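Local coordinates for guanine nucleotide exchange factor SRM1 (Saccharomyces cerevisiae, PDB 3OF7), which promotes the exchange of GDP for GTP on the GTPases GSP1 and GSP2, binds chromatin, and controls RNA metabolism and nuclear transport, at residues D333-D341 and K363-L373; Y23-I31 and E66-V74. One frame throughout, in Å; residues are numbered along the deposited sequence.

The two contacts lie on opposite sides of the centre of a seven-repeat beta-propeller, the RCC1 fold; their centres are about 31 Å apart and their nearest atoms about 15 Å, so they do not touch. Contact 2 comes first along the chain and is complete before contact 1 begins. It joins the loop leading into strand 30-34, and the start of that strand, to strand 69-74 of the neighbouring sheet. Strand 30-34 itself pairs with strand 443-450 near the C-terminus, which closes the ring. Contact 1 pairs strand 334-337 with strand 370-372, the last of its sheet, and runs on past a corner to strand 364-368. One contact thus builds a blade, the other joins two blades.

Contact 1. Residues D333-D341 and K363-L373; sequences DLYSCGRLD and KARAVPLPTKL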
loop_
_atom_site.group_PDB
_atom_site.type_symbol
_atom_site.label_atom_id
_atom_site.label_comp_id
_atom_site.label_asym_id
_atom_site.label_seq_id
_atom_site.Cartn_x
_atom_site.Cartn_y
_atom_site.Cartn_z
ATOM N N ASP A 333 0.998 3.348 18.457
ATOM C CA ASP A 333 1.859 2.184 18.655
ATOM C C ASP A 333 1.791 1.300 17.423
ATOM O O ASP A 333 0.736 1.180 16.797
ATOM C CB ASP A 333 1.430 1.373 19.874
ATOM C CG ASP A 333 1.629 2.116 21.186
ATOM O OD1 ASP A 333 2.593 2.906 21.316
ATOM O OD2 ASP A 333 0.819 1.880 22.105
ATOM N N LEU A 334 2.910 0.661 17.100
ATOM C CA LEU A 334 2.993 -0.167 15.909
ATOM C C LEU A 334 3.264 -1.620 16.283
ATOM O O LEU A 334 4.230 -1.927 16.990
ATOM C CB LEU A 334 4.078 0.362 14.970
ATOM C CG LEU A 334 4.113 -0.147 13.529
ATOM C CD1 LEU A 334 2.853 0.258 12.762
ATOM C CD2 LEU A 334 5.357 0.400 12.837
ATOM N N TYR A 335 2.393 -2.500 15.805
ATOM C CA TYR A 335 2.528 -3.940 16.016
ATOM C C TYR A 335 2.922 -4.582 14.697
ATOM O O TYR A 335 2.254 -4.378 13.687
ATOM C CB TYR A 335 1.208 -4.531 16.493
ATOM C CG TYR A 335 0.760 -4.003 17.834
ATOM C CD1 TYR A 335 1.005 -4.726 19.004
ATOM C CD2 TYR A 335 0.090 -2.781 17.934
ATOM C CE1 TYR A 335 0.596 -4.240 20.246
ATOM C CE2 TYR A 335 -0.325 -2.290 19.170
ATOM C CZ TYR A 335 -0.064 -3.025 20.316
ATOM O OH TYR A 335 -0.474 -2.537 21.531
ATOM N N SER A 336 3.997 -5.363 14.707
ATOM C CA SER A 336 4.414 -6.053 13.496
ATOM C C SER A 336 4.355 -7.569 13.655
ATOM O O SER A 336 4.447 -8.102 14.775
ATOM C CB SER A 336 5.819 -5.623 13.088
ATOM O OG SER A 336 6.784 -6.126 13.990
ATOM N N CYS A 337 4.189 -8.256 12.529
ATOM C CA CYS A 337 4.303 -9.712 12.487
ATOM C C CYS A 337 4.707 -10.178 11.094
ATOM O O CYS A 337 4.508 -9.464 10.105
ATOM C CB CYS A 337 2.999 -10.389 12.910
ATOM S SG CYS A 337 1.544 -9.905 11.984
ATOM N N GLY A 338 5.261 -11.388 11.034
ATOM C CA GLY A 338 5.734 -11.965 9.786
ATOM C C GLY A 338 7.235 -12.153 9.736
ATOM O O GLY A 338 7.899 -12.400 10.759
ATOM N N ARG A 339 7.772 -11.997 8.533
ATOM C CA ARG A 339 9.140 -12.380 8.214
ATOM C C ARG A 339 10.233 -11.525 8.869
ATOM O O ARG A 339 10.089 -10.307 9.023
ATOM C CB ARG A 339 9.304 -12.380 6.696
ATOM C CG ARG A 339 10.557 -13.062 6.219
ATOM C CD ARG A 339 10.449 -13.326 4.730
ATOM N NE ARG A 339 11.638 -14.030 4.267
ATOM C CZ ARG A 339 11.900 -14.323 2.999
ATOM N NH1 ARG A 339 11.055 -13.974 2.029
ATOM N NH2 ARG A 339 13.013 -14.982 2.706
ATOM N N LEU A 340 11.334 -12.190 9.218
ATOM C CA LEU A 340 12.474 -11.588 9.907
ATOM C C LEU A 340 13.772 -11.638 9.084
ATOM O O LEU A 340 14.754 -10.949 9.417
ATOM C CB LEU A 340 12.657 -12.320 11.250
ATOM C CG LEU A 340 13.486 -11.796 12.422
ATOM C CD1 LEU A 340 13.041 -10.411 12.851
ATOM C CD2 LEU A 340 13.343 -12.786 13.579
ATOM N N ASP A 341 13.780 -12.439 8.010
ATOM C CA ASP A 341 14.993 -12.666 7.198
ATOM C C ASP A 341 15.616 -11.377 6.675
ATOM O O ASP A 341 16.845 -11.256 6.598
ATOM C CB ASP A 341 14.709 -13.604 6.009
ATOM C CG ASP A 341 14.240 -14.981 6.437
ATOM O OD1 ASP A 341 14.831 -15.559 7.375
ATOM O OD2 ASP A 341 13.272 -15.498 5.833
ATOM N N LYS A 363 17.717 -20.814 13.109
ATOM C CA LYS A 363 17.677 -19.425 12.627
ATOM C C LYS A 363 16.267 -18.849 12.784
ATOM O O LYS A 363 15.284 -19.465 12.356
ATOM C CB LYS A 363 18.137 -19.324 11.163
ATOM C CG LYS A 363 18.278 -17.890 10.622
ATOM C CD LYS A 363 18.953 -17.827 9.233
ATOM C CE LYS A 363 18.004 -18.257 8.107
ATOM N NZ LYS A 363 18.501 -17.917 6.729
ATOM N N ALA A 364 16.183 -17.668 13.392
ATOM C CA ALA A 364 14.917 -16.980 13.600
ATOM C C ALA A 364 14.424 -16.436 12.258
ATOM O O ALA A 364 15.098 -15.610 11.647
ATOM C CB ALA A 364 15.100 -15.848 14.609
ATOM N N ARG A 365 13.268 -16.921 11.799
ATOM C CA ARG A 365 12.753 -16.575 10.463
ATOM C C ARG A 365 11.515 -15.689 10.503
ATOM O O ARG A 365 11.216 -15.011 9.516
ATOM C CB ARG A 365 12.389 -17.834 9.659
ATOM C CG ARG A 365 13.475 -18.907 9.521
ATOM C CD ARG A 365 14.533 -18.621 8.450
ATOM N NE ARG A 365 14.023 -18.038 7.199
ATOM C CZ ARG A 365 13.612 -18.709 6.122
ATOM N NH1 ARG A 365 13.603 -20.034 6.093
ATOM N NH2 ARG A 365 13.188 -18.040 5.056
ATOM N N ALA A 366 10.777 -15.720 11.617
ATOM C CA ALA A 366 9.469 -15.059 11.693
ATOM C C ALA A 366 8.990 -14.739 13.114
ATOM O O ALA A 366 9.338 -15.426 14.074
ATOM C CB ALA A 366 8.398 -15.885 10.949
ATOM N N VAL A 367 8.170 -13.696 13.220
ATOM C CA VAL A 367 7.483 -13.336 14.469
ATOM C C VAL A 367 5.991 -13.400 14.157
ATOM O O VAL A 367 5.440 -12.476 13.551
ATOM C CB VAL A 367 7.900 -11.921 14.964
ATOM C CG1 VAL A 367 7.158 -11.544 16.260
ATOM C CG2 VAL A 367 9.414 -11.852 15.187
ATOM N N PRO A 368 5.331 -14.517 14.516
ATOM C CA PRO A 368 4.007 -14.796 13.970
ATOM C C PRO A 368 2.815 -14.193 14.713
ATOM O O PRO A 368 1.680 -14.389 14.287
ATOM C CB PRO A 368 3.934 -16.318 14.027
ATOM C CG PRO A 368 4.729 -16.658 15.237
ATOM C CD PRO A 368 5.840 -15.650 15.314
ATOM N N LEU A 369 3.059 -13.508 15.825
ATOM C CA LEU A 369 1.996 -12.776 16.518
ATOM C C LEU A 369 2.330 -11.294 16.484
ATOM O O LEU A 369 3.503 -10.937 16.562
ATOM C CB LEU A 369 1.877 -13.220 17.979
ATOM C CG LEU A 369 1.587 -14.675 18.334
ATOM C CD1 LEU A 369 1.624 -14.814 19.864
ATOM C CD2 LEU A 369 0.256 -15.159 17.757
ATOM N N PRO A 370 1.303 -10.426 16.368
ATOM C CA PRO A 370 1.526 -8.980 16.373
ATOM C C PRO A 370 2.309 -8.587 17.616
ATOM O O PRO A 370 1.916 -8.949 18.729
ATOM C CB PRO A 370 0.108 -8.404 16.431
ATOM C CG PRO A 370 -0.746 -9.443 15.863
ATOM C CD PRO A 370 -0.123 -10.761 16.207
ATOM N N THR A 371 3.417 -7.881 17.419
ATOM C CA THR A 371 4.348 -7.568 18.497
ATOM C C THR A 371 4.634 -6.071 18.479
ATOM O O THR A 371 5.036 -5.519 17.455
ATOM C CB THR A 371 5.653 -8.393 18.361
ATOM O OG1 THR A 371 5.323 -9.785 18.260
ATOM C CG2 THR A 371 6.590 -8.177 19.555
ATOM N N LYS A 372 4.411 -5.415 19.616
ATOM C CA LYS A 372 4.596 -3.967 19.707
ATOM C C LYS A 372 6.064 -3.586 19.568
ATOM O O LYS A 372 6.929 -4.193 20.198
ATOM C CB LYS A 372 4.019 -3.416 21.024
ATOM C CG LYS A 372 4.161 -1.896 21.171
ATOM C CD LYS A 372 3.211 -1.308 22.221
ATOM C CE LYS A 372 3.832 -1.253 23.608
ATOM N NZ LYS A 372 2.946 -0.502 24.578
ATOM N N LEU A 373 6.343 -2.592 18.723
ATOM C CA LEU A 373 7.696 -2.081 18.566
ATOM C C LEU A 373 8.026 -1.119 19.700
ATOM O O LEU A 373 7.199 -0.289 20.082
ATOM C CB LEU A 373 7.885 -1.386 17.210
ATOM C CG LEU A 373 7.741 -2.196 15.924
ATOM C CD1 LEU A 373 8.323 -1.416 14.743
ATOM C CD2 LEU A 373 8.436 -3.540 16.045
HETATM O O HOH W 1 5.184 1.059 18.657
HETATM O O HOH W 2 17.685 -14.868 7.963
#
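The outer edge of a propeller blade is built here, where strand 334-337 pairs antiparallel with strand 370-372 and, past a beta bulge, residues 338-340 pair with strand 364-368. Ser336 and Thr371 exchange two backbone hydrogen bonds, as do Gly338 and Val367; Leu373 N meets Leu334 O almost head-on at 2.8 Å (C=O...N 177°). The Tyr335 ring lies across the root of Lys372, CE1 3.6 Å from its CB, while CB of Tyr335 rests 4.0 Å from Pro370 CB. Both strands belong to the sixth RCC1 repeat and complete a four-stranded blade whose inner strands, 315-320 and 324-329, come from the fifth; 324-329 packs on Leu334. Beyond the corner, Leu340 sets CD2 3.7 Å from Ala364 CB. Arg365 folds back on itself (chi2 -80°) to grip the Asp341 carboxylate side-on: NE reaches OD1 on its syn lone pair at 2.6 Å, and NH2, standing 35° out of the carboxylate plane, reaches OD2 at 2.7 Å. OD2 also accepts from Arg339 NE at 2.7 Å on its anti lone pair, so one carboxylate binds both arginines and probably offsets the closeness of their NH2 atoms, 3.9 Å apart; Arg339 NH1 turns to His323.

Contact 2. Residues Y23-I31 and E66-V74; sequences YLSVQPLDI and EAKIISFAV
The seam between two neighbouring propeller blades is bridged here, where the chain leading into strand 30-34 wraps round the start of strand 69-74, which lies in the first RCC1 repeat. Three direct hydrogen bonds fasten it. Ser25 N points at Ile70 O at 2.8 Å, nearly straight (174°) and in the carbonyl plane; Leu29 N meets Ile69 O at 2.9 Å; Ser71 OG donates to Tyr23 O at 2.6 Å from above the carbonyl plane. With chi1 at -164°, Ser71 turns its hydroxyl away from its own N and across to Tyr23. Replacing Ser71 with alanine would probably leave the Tyr23 carbonyl without this donor and loosen the hold on the chain just before Leu24. Between these anchors Ile70 fills the bend: its CG2 lies 3.5 Å from Ser25 O, and CD1 faces Leu24 CD2. Pro28 lays CB over the backbone of Lys68, 3.8 Å from its CA. Deeper in, the CD1 tip of Ile31 reaches Ile69 CG2 at 3.7 Å, the two side chains crossing at about a right angle, and also borders the Phe72 ring near CD2. Val445 of strand 443-450 touches both Ile31 and Phe72, while strand 69-74 carries a classic beta bulge at Ile70 and Ser71, opposite Leu82 of strand 78-83. A water joins Leu29 O to Ile69 N. The chemistry thus divides: backbone carbonyls, each met by a donor, tie down the loop 23-29, and branched aliphatic side chains with one aromatic ring pack against one another where the two sheets meet.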
loop_
_atom_site.group_PDB
_atom_site.type_symbol
_atom_site.label_atom_id
_atom_site.label_comp_id
_atom_site.label_asym_id
_atom_site.label_seq_id
_atom_site.Cartn_x
_atom_site.Cartn_y
_atom_site.Cartn_z
ATOM N N TYR A 23 -6.353 9.262 2.854
ATOM C CA TYR A 23 -5.969 9.272 1.444
ATOM C C TYR A 23 -5.701 10.633 0.828
ATOM O O TYR A 23 -4.809 10.760 -0.006
ATOM C CB TYR A 23 -6.986 8.499 0.600
ATOM C CG TYR A 23 -7.149 7.071 1.057
ATOM C CD1 TYR A 23 -6.047 6.211 1.125
ATOM C CD2 TYR A 23 -8.402 6.572 1.425
ATOM C CE1 TYR A 23 -6.192 4.892 1.548
ATOM C CE2 TYR A 23 -8.555 5.246 1.851
ATOM C CZ TYR A 23 -7.448 4.420 1.907
ATOM O OH TYR A 23 -7.593 3.118 2.321
ATOM N N LEU A 24 -6.470 11.639 1.232
ATOM C CA LEU A 24 -6.388 12.948 0.594
ATOM C C LEU A 24 -5.756 13.986 1.513
ATOM O O LEU A 24 -6.177 14.158 2.666
ATOM C CB LEU A 24 -7.780 13.414 0.139
ATOM C CG LEU A 24 -8.624 12.443 -0.701
ATOM C CD1 LEU A 24 -9.984 13.062 -1.035
ATOM C CD2 LEU A 24 -7.900 11.993 -1.976
ATOM N N SER A 25 -4.734 14.661 1.004
ATOM C CA SER A 25 -4.154 15.789 1.697
ATOM C C SER A 25 -4.945 17.053 1.338
ATOM O O SER A 25 -5.356 17.231 0.183
ATOM C CB SER A 25 -2.688 15.935 1.303
ATOM O OG SER A 25 -2.104 17.061 1.919
ATOM N N VAL A 26 -5.171 17.921 2.323
ATOM C CA VAL A 26 -5.837 19.209 2.045
ATOM C C VAL A 26 -4.892 20.127 1.263
ATOM O O VAL A 26 -5.315 20.853 0.362
ATOM C CB VAL A 26 -6.351 19.900 3.336
ATOM C CG1 VAL A 26 -7.068 21.227 3.005
ATOM C CG2 VAL A 26 -7.283 18.975 4.102
ATOM N N GLN A 27 -3.605 20.061 1.591
ATOM C CA GLN A 27 -2.589 20.873 0.937
ATOM C C GLN A 27 -1.932 20.098 -0.195
ATOM O O GLN A 27 -1.680 18.899 -0.050
ATOM C CB GLN A 27 -1.492 21.252 1.931
ATOM C CG GLN A 27 -1.953 21.666 3.314
ATOM C CD GLN A 27 -0.784 21.774 4.281
ATOM O OE1 GLN A 27 0.039 22.672 4.165
ATOM N NE2 GLN A 27 -0.702 20.846 5.234
ATOM N N PRO A 28 -1.618 20.781 -1.315
ATOM C CA PRO A 28 -0.816 20.132 -2.354
ATOM C C PRO A 28 0.580 19.817 -1.803
ATOM O O PRO A 28 1.053 20.505 -0.886
ATOM C CB PRO A 28 -0.766 21.179 -3.473
ATOM C CG PRO A 28 -0.997 22.482 -2.774
ATOM C CD PRO A 28 -1.953 22.174 -1.668
ATOM N N LEU A 29 1.216 18.785 -2.350
ATOM C CA LEU A 29 2.407 18.201 -1.734
ATOM C C LEU A 29 3.646 18.268 -2.614
ATOM O O LEU A 29 3.559 18.108 -3.833
ATOM C CB LEU A 29 2.139 16.720 -1.403
ATOM C CG LEU A 29 0.980 16.386 -0.463
ATOM C CD1 LEU A 29 0.596 14.904 -0.577
ATOM C CD2 LEU A 29 1.295 16.767 0.979
ATOM N N ASP A 30 4.802 18.486 -1.989
ATOM C CA ASP A 30 6.072 18.122 -2.609
ATOM C C ASP A 30 6.117 16.591 -2.620
ATOM O O ASP A 30 5.888 15.957 -1.589
ATOM C CB ASP A 30 7.251 18.657 -1.790
ATOM C CG ASP A 30 7.427 20.161 -1.923
ATOM O OD1 ASP A 30 7.074 20.730 -2.985
ATOM O OD2 ASP A 30 7.930 20.763 -0.959
ATOM N N ILE A 31 6.396 16.008 -3.778
ATOM C CA ILE A 31 6.495 14.546 -3.917
ATOM C C ILE A 31 7.964 14.117 -4.003
ATOM O O ILE A 31 8.735 14.678 -4.774
ATOM C CB ILE A 31 5.707 14.041 -5.171
ATOM C CG1 ILE A 31 4.229 14.466 -5.109
ATOM C CG2 ILE A 31 5.861 12.507 -5.371
ATOM C CD1 ILE A 31 3.452 13.959 -3.892
ATOM N N GLU A 66 2.134 23.553 -9.410
ATOM C CA GLU A 66 1.508 23.336 -10.709
ATOM C C GLU A 66 0.775 21.993 -10.804
ATOM O O GLU A 66 -0.430 21.952 -11.099
ATOM C CB GLU A 66 2.545 23.463 -11.831
ATOM C CG GLU A 66 1.939 23.776 -13.193
ATOM N N ALA A 67 1.497 20.899 -10.575
ATOM C CA ALA A 67 0.864 19.575 -10.575
ATOM C C ALA A 67 -0.146 19.472 -9.433
ATOM O O ALA A 67 -1.230 18.930 -9.613
ATOM C CB ALA A 67 1.905 18.470 -10.485
ATOM N N LYS A 68 0.207 20.016 -8.273
ATOM C CA LYS A 68 -0.697 20.086 -7.110
ATOM C C LYS A 68 -1.246 18.715 -6.706
ATOM O O LYS A 68 -2.461 18.521 -6.530
ATOM C CB LYS A 68 -1.840 21.089 -7.336
ATOM C CG LYS A 68 -1.362 22.514 -7.649
ATOM C CD LYS A 68 -2.540 23.463 -7.857
ATOM C CE LYS A 68 -2.068 24.905 -8.050
ATOM N NZ LYS A 68 -3.199 25.795 -8.464
ATOM N N ILE A 69 -0.326 17.773 -6.545
ATOM C CA ILE A 69 -0.671 16.423 -6.114
ATOM C C ILE A 69 -1.160 16.430 -4.662
ATOM O O ILE A 69 -0.513 17.012 -3.784
ATOM C CB ILE A 69 0.534 15.471 -6.276
ATOM C CG1 ILE A 69 0.990 15.414 -7.747
ATOM C CG2 ILE A 69 0.209 14.067 -5.714
ATOM C CD1 ILE A 69 -0.131 15.067 -8.765
ATOM N N ILE A 70 -2.309 15.789 -4.424
ATOM C CA ILE A 70 -2.879 15.679 -3.077
ATOM C C ILE A 70 -3.103 14.228 -2.600
ATOM O O ILE A 70 -3.538 14.006 -1.472
ATOM C CB ILE A 70 -4.199 16.493 -2.954
ATOM C CG1 ILE A 70 -5.125 16.234 -4.144
ATOM C CG2 ILE A 70 -3.891 17.988 -2.891
ATOM C CD1 ILE A 70 -6.000 15.010 -4.028
ATOM N N SER A 71 -2.815 13.250 -3.461
ATOM C CA SER A 71 -2.901 11.829 -3.073
ATOM C C SER A 71 -2.033 11.006 -3.998
ATOM O O SER A 71 -1.780 11.395 -5.121
ATOM C CB SER A 71 -4.340 11.302 -3.190
ATOM O OG SER A 71 -4.487 10.066 -2.479
ATOM N N PHE A 72 -1.614 9.844 -3.532
ATOM C CA PHE A 72 -0.986 8.875 -4.429
ATOM C C PHE A 72 -1.140 7.459 -3.904
ATOM O O PHE A 72 -1.375 7.249 -2.713
ATOM C CB PHE A 72 0.487 9.237 -4.730
ATOM C CG PHE A 72 1.360 9.328 -3.503
ATOM C CD1 PHE A 72 1.899 8.178 -2.928
ATOM C CD2 PHE A 72 1.642 10.570 -2.921
ATOM C CE1 PHE A 72 2.708 8.247 -1.788
ATOM C CE2 PHE A 72 2.460 10.656 -1.784
ATOM C CZ PHE A 72 2.987 9.484 -1.213
ATOM N N ALA A 73 -1.042 6.491 -4.810
ATOM C CA ALA A 73 -1.194 5.084 -4.464
ATOM C C ALA A 73 -0.066 4.357 -5.154
ATOM O O ALA A 73 0.056 4.414 -6.377
ATOM C CB ALA A 73 -2.561 4.540 -4.933
ATOM N N VAL A 74 0.780 3.706 -4.361
ATOM C CA VAL A 74 1.982 3.060 -4.885
ATOM C C VAL A 74 1.710 1.560 -5.038
ATOM O O VAL A 74 1.349 0.894 -4.079
ATOM C CB VAL A 74 3.201 3.279 -3.961
ATOM C CG1 VAL A 74 4.459 2.639 -4.559
ATOM C CG2 VAL A 74 3.430 4.774 -3.698
HETATM O O HOH W 3 2.526 18.219 -6.331
#